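Local atomic coordinates of putative glycoside hydrolase (Parabacteroides distasonis ATCC 8503, PDB entry 3GYC), a protein that probably hydrolyses glycosidic bonds as a cellulase-like TIM-barrel enzyme, its substrate not established. Residues G242-K247 against P276-K281; V249-N254 against D259-V264. All blocks are in the same frame, centred on the assembly; numbering follows the deposited sequence.

Contact 1. Residues G242-K247 against P276-K281; sequences GGEFYK and PGYWQK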
# COMPACT_ATOMS: atom_id res chain seq x y z
N GLY A 242 15.42 -0.04 14.27
CA GLY A 242 15.63 -1.48 14.12
C GLY A 242 14.52 -2.30 14.74
O GLY A 242 14.75 -3.38 15.26
N GLY A 243 13.31 -1.76 14.71
CA GLY A 243 12.14 -2.42 15.25
C GLY A 243 12.12 -2.49 16.76
O GLY A 243 11.65 -3.47 17.31
N GLU A 244 12.60 -1.43 17.41
CA GLU A 244 12.71 -1.37 18.86
C GLU A 244 11.40 -1.67 19.57
O GLU A 244 11.36 -2.47 20.49
CB GLU A 244 13.25 -0.01 19.33
CG GLU A 244 13.47 0.11 20.84
CD GLU A 244 13.81 1.52 21.27
OE1 GLU A 244 14.16 2.35 20.39
OE2 GLU A 244 13.68 1.81 22.47
N PHE A 245 10.34 -1.00 19.16
CA PHE A 245 9.04 -1.21 19.78
C PHE A 245 8.64 -2.71 19.83
O PHE A 245 8.28 -3.25 20.87
CB PHE A 245 7.97 -0.43 19.02
CG PHE A 245 6.63 -0.49 19.66
CD1 PHE A 245 6.35 0.29 20.77
CD2 PHE A 245 5.64 -1.34 19.18
CE1 PHE A 245 5.12 0.24 21.39
CE2 PHE A 245 4.42 -1.40 19.81
CZ PHE A 245 4.14 -0.60 20.90
N TYR A 246 8.72 -3.37 18.68
CA TYR A 246 8.31 -4.76 18.59
C TYR A 246 9.27 -5.69 19.36
O TYR A 246 8.81 -6.70 19.91
CB TYR A 246 8.11 -5.21 17.14
CG TYR A 246 6.80 -4.83 16.51
CD1 TYR A 246 5.65 -4.75 17.26
CD2 TYR A 246 6.68 -4.68 15.15
CE1 TYR A 246 4.43 -4.46 16.69
CE2 TYR A 246 5.45 -4.42 14.57
CZ TYR A 246 4.33 -4.31 15.37
OH TYR A 246 3.10 -4.04 14.86
N LYS A 247 10.55 -5.34 19.42
CA LYS A 247 11.52 -6.14 20.19
C LYS A 247 11.14 -6.06 21.66
O LYS A 247 11.18 -7.06 22.37
CB LYS A 247 12.98 -5.71 19.98
CG LYS A 247 13.56 -6.09 18.61
CD LYS A 247 14.94 -5.48 18.43
CE LYS A 247 15.56 -5.78 17.08
NZ LYS A 247 16.72 -4.86 16.81
N PRO A 276 5.49 7.97 25.39
CA PRO A 276 4.90 8.26 24.09
C PRO A 276 5.68 9.26 23.25
O PRO A 276 5.78 9.09 22.04
CB PRO A 276 3.50 8.76 24.45
CG PRO A 276 3.62 9.27 25.78
CD PRO A 276 4.62 8.41 26.48
N GLY A 277 6.26 10.27 23.88
CA GLY A 277 7.09 11.26 23.19
C GLY A 277 8.25 10.62 22.45
O GLY A 277 8.53 11.00 21.31
N TYR A 278 8.92 9.64 23.07
CA TYR A 278 10.05 8.95 22.44
C TYR A 278 9.62 8.23 21.16
O TYR A 278 10.32 8.29 20.14
CB TYR A 278 10.66 7.92 23.39
CG TYR A 278 11.73 7.06 22.76
CD1 TYR A 278 13.02 7.53 22.61
CD2 TYR A 278 11.45 5.76 22.31
CE1 TYR A 278 14.01 6.75 22.03
CE2 TYR A 278 12.43 4.98 21.73
CZ TYR A 278 13.71 5.47 21.60
OH TYR A 278 14.71 4.71 21.04
N TRP A 279 8.48 7.56 21.23
CA TRP A 279 7.96 6.82 20.06
C TRP A 279 7.52 7.77 18.99
O TRP A 279 7.82 7.56 17.81
CB TRP A 279 6.82 5.89 20.46
CG TRP A 279 7.27 4.86 21.47
CD1 TRP A 279 6.83 4.71 22.77
CD2 TRP A 279 8.28 3.86 21.28
NE1 TRP A 279 7.47 3.66 23.37
CE2 TRP A 279 8.36 3.12 22.48
CE3 TRP A 279 9.10 3.51 20.21
CZ2 TRP A 279 9.25 2.07 22.64
CZ3 TRP A 279 9.98 2.46 20.37
CH2 TRP A 279 10.06 1.76 21.58
N GLN A 280 6.82 8.81 19.40
CA GLN A 280 6.34 9.84 18.50
C GLN A 280 7.50 10.50 17.77
O GLN A 280 7.39 10.76 16.58
CB GLN A 280 5.47 10.86 19.22
CG GLN A 280 4.13 10.28 19.69
CD GLN A 280 3.41 11.21 20.65
OE1 GLN A 280 3.59 12.41 20.58
NE2 GLN A 280 2.57 10.67 21.53
N LYS A 281 8.62 10.72 18.46
CA LYS A 281 9.79 11.37 17.82
C LYS A 281 10.44 10.45 16.79
O LYS A 281 10.83 10.91 15.73
CB LYS A 281 10.81 11.91 18.85

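Contact 2. Residues V249-N254 against D259-V264; sequences VGYGYN and DDYKNV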
# COMPACT_ATOMS: atom_id res chain seq x y z
N VAL A 249 8.00 -5.37 22.87
CA VAL A 249 6.69 -5.97 23.02
C VAL A 249 6.73 -7.47 22.90
O VAL A 249 5.98 -8.17 23.59
CB VAL A 249 5.72 -5.39 21.97
CG1 VAL A 249 4.39 -6.20 21.86
CG2 VAL A 249 5.45 -3.94 22.28
N GLY A 250 7.61 -7.98 22.05
CA GLY A 250 7.68 -9.39 21.76
C GLY A 250 6.81 -9.81 20.58
O GLY A 250 6.22 -10.88 20.59
N TYR A 251 6.74 -8.98 19.54
CA TYR A 251 5.95 -9.26 18.34
C TYR A 251 6.85 -9.62 17.15
O TYR A 251 7.71 -8.84 16.78
CB TYR A 251 5.09 -8.06 17.97
CG TYR A 251 4.09 -8.40 16.87
CD1 TYR A 251 3.00 -9.22 17.15
CD2 TYR A 251 4.29 -7.99 15.55
CE1 TYR A 251 2.11 -9.58 16.18
CE2 TYR A 251 3.39 -8.32 14.56
CZ TYR A 251 2.30 -9.13 14.89
OH TYR A 251 1.40 -9.54 13.98
N GLY A 252 6.62 -10.77 16.52
CA GLY A 252 7.45 -11.24 15.42
C GLY A 252 6.72 -11.55 14.13
O GLY A 252 7.18 -12.37 13.35
N TYR A 253 5.58 -10.91 13.92
CA TYR A 253 4.79 -11.04 12.71
C TYR A 253 4.37 -12.50 12.40
O TYR A 253 4.15 -12.83 11.24
CB TYR A 253 5.51 -10.44 11.50
CG TYR A 253 6.02 -9.02 11.65
CD1 TYR A 253 7.26 -8.77 12.19
CD2 TYR A 253 5.28 -7.94 11.19
CE1 TYR A 253 7.76 -7.49 12.29
CE2 TYR A 253 5.76 -6.65 11.28
CZ TYR A 253 6.99 -6.43 11.85
OH TYR A 253 7.51 -5.14 11.96
N ASN A 254 4.21 -13.33 13.42
CA ASN A 254 3.84 -14.72 13.18
C ASN A 254 2.51 -14.81 12.40
O ASN A 254 1.53 -14.14 12.72
CB ASN A 254 3.79 -15.52 14.47
CG ASN A 254 3.87 -17.00 14.22
OD1 ASN A 254 2.92 -17.62 13.71
ND2 ASN A 254 5.01 -17.57 14.51
N ASP A 259 0.58 -16.65 19.65
CA ASP A 259 1.48 -16.17 20.71
C ASP A 259 1.99 -14.74 20.56
O ASP A 259 1.99 -14.02 21.52
CB ASP A 259 2.62 -17.16 20.84
CG ASP A 259 2.10 -18.58 21.03
OD1 ASP A 259 2.27 -19.10 22.17
OD2 ASP A 259 1.42 -19.15 20.10
N ASP A 260 2.37 -14.33 19.35
CA ASP A 260 2.80 -12.94 19.06
C ASP A 260 1.71 -11.94 19.44
O ASP A 260 1.99 -10.96 20.14
CB ASP A 260 3.21 -12.76 17.58
CG ASP A 260 4.59 -13.40 17.26
OD1 ASP A 260 5.13 -14.06 18.15
OD2 ASP A 260 5.15 -13.22 16.16
N TYR A 261 0.47 -12.20 19.03
CA TYR A 261 -0.61 -11.29 19.41
C TYR A 261 -0.86 -11.24 20.90
O TYR A 261 -1.29 -10.20 21.45
CB TYR A 261 -1.92 -11.57 18.68
CG TYR A 261 -2.18 -10.65 17.51
CD1 TYR A 261 -2.41 -9.30 17.72
CD2 TYR A 261 -2.19 -11.10 16.21
CE1 TYR A 261 -2.61 -8.44 16.70
CE2 TYR A 261 -2.42 -10.23 15.15
CZ TYR A 261 -2.67 -8.91 15.40
OH TYR A 261 -2.90 -8.01 14.41
N LYS A 262 -0.63 -12.36 21.57
CA LYS A 262 -0.77 -12.38 23.01
C LYS A 262 0.24 -11.40 23.65
O LYS A 262 -0.06 -10.79 24.66
CB LYS A 262 -0.60 -13.80 23.58
CG LYS A 262 -1.83 -14.68 23.34
CD LYS A 262 -1.54 -16.13 23.80
CE LYS A 262 -2.70 -17.05 23.61
NZ LYS A 262 -3.87 -16.74 24.49
N ASN A 263 1.42 -11.27 23.07
CA ASN A 263 2.41 -10.30 23.56
C ASN A 263 1.96 -8.87 23.25
O ASN A 263 2.23 -7.97 24.01
CB ASN A 263 3.77 -10.55 22.93
CG ASN A 263 4.43 -11.77 23.47
OD1 ASN A 263 4.04 -12.26 24.51
ND2 ASN A 263 5.43 -12.26 22.79
N VAL A 264 1.27 -8.66 22.13
CA VAL A 264 0.76 -7.31 21.79
C VAL A 264 -0.26 -6.90 22.87
O VAL A 264 -0.20 -5.77 23.41
CB VAL A 264 0.17 -7.25 20.35
CG1 VAL A 264 -0.46 -5.86 20.07
CG2 VAL A 264 1.26 -7.54 19.33

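Contact 1. Residues G242-K247 against P276-K281
Glu-244 OE1 accepts the hydroxyl of Tyr-278 at 2.5 Å from that OH, a short bond received on the syn lone pair, the side of the carboxylate's other oxygen. The same OE1 also takes a hydrogen bond from Asn-241, while OE2 forms a salt bridge with Arg-275, which in turn makes a cation-pi contact with the Tyr-278 ring. With CG anti to the backbone N (chi1 -177°) and the chain extended beyond it, Glu-244 brings OE1 to the edge of the tyrosine ring, near its plane, the carboxylate itself turned 63° from that plane. Beside this polar group, Phe-245 turns its edge to the six-membered ring of Trp-279 in a T-shaped pair, planes at 89° and centroids 5.2 Å apart; Phe-245 CD1 sits over the indole, and Tyr-278 CD2 covers the opposite face. Trp-279 NE1 is satisfied by the carbonyl of Val-271. Helix 240-249 thus packs on the start of helix 276-297, Phe-245 also touching helices 259-273 and 321-337. Replacing Glu-244 by alanine removes the carboxylate, and Arg-275, Asn-241 and the Tyr-278 hydroxyl would then probably lack this shared partner. With segment axes 11.7 Å apart, long side chains join these helices through a charged network beside an aromatic core.

Contact 2. Residues V249-N254 against D259-V264
Asp-260 OD2 receives two backbone N-H groups of the loop that follows helix 240-249. The bond from Asn-254 N is 2.9 Å long to Asp-260 OD2, with an N-H...O angle of 150°, and arrives on the anti side, out of the carboxylate plane. Gly-252 N, also 2.9 Å from Asp-260 OD2, gives a weak bond because it is poorly angled. A turn further along the helix, Asn-263 ND2 donates to Gly-250 O at 2.7 Å, nearly straight at 173°. Gly-250 has positive phi just after the helix ends, and a side chain there would collide with Asn-263 ND2.

The Tyr-251 ring packs against Val-264 and Asp-260. Tyr-251 CD1 is 3.3 Å from Val-264 CG2, a tight approach, and 3.6 Å from Asp-260 CB. CG stands anti to the backbone N, which brings the ring across Asp-260 CB and Val-264 CG2, side by side with Tyr-261; its edge is directed at the face of Tyr-261, with the planes inclined at 66°. Val-249 CG1 extends the apolar strip, 4.2 Å from Val-264 CG2.

The second shell fixes the ends of these groups: Tyr-251 OH bonds to Asp-311, Tyr-261 OH to Gln-80, and Asn-254 OD1 takes the N-H groups of Phe-256 and Leu-257. Asn-267, farther along helix 259-273, bonds to the carbonyl of Val-249. The contact thus folds the connection leaving helix 240-249 back onto the first turns of helix 259-273, with the loop residue Asp-311, beyond strand 301-303, meeting its tyrosines.

Overall arrangement
Both contacts lie on the same side of the chain's centre, their own centres about 16 Å apart, and contact 2 is nested within the chain segment closed by contact 1. Contact 1 joins helices 240-249 and 276-297, whereas contact 2 ties the loop after 240-249 to the start of 259-273. A probable hydrogen bond from Tyr-251 N to Tyr-246 O links the two. Phe-245 and Trp-279 in contact 1, and Val-249, Tyr-251, Tyr-261 and Val-264 in contact 2, are buried; Glu-244, Tyr-278, Asp-260 and Asn-263 lie nearer the surface. Contact 1 (221 Å²) rests mainly on side chains, with the Phe-245 backbone touching the indole; contact 2 (401 Å²) combines helix side chains holding loop backbone with Tyr-251 packing.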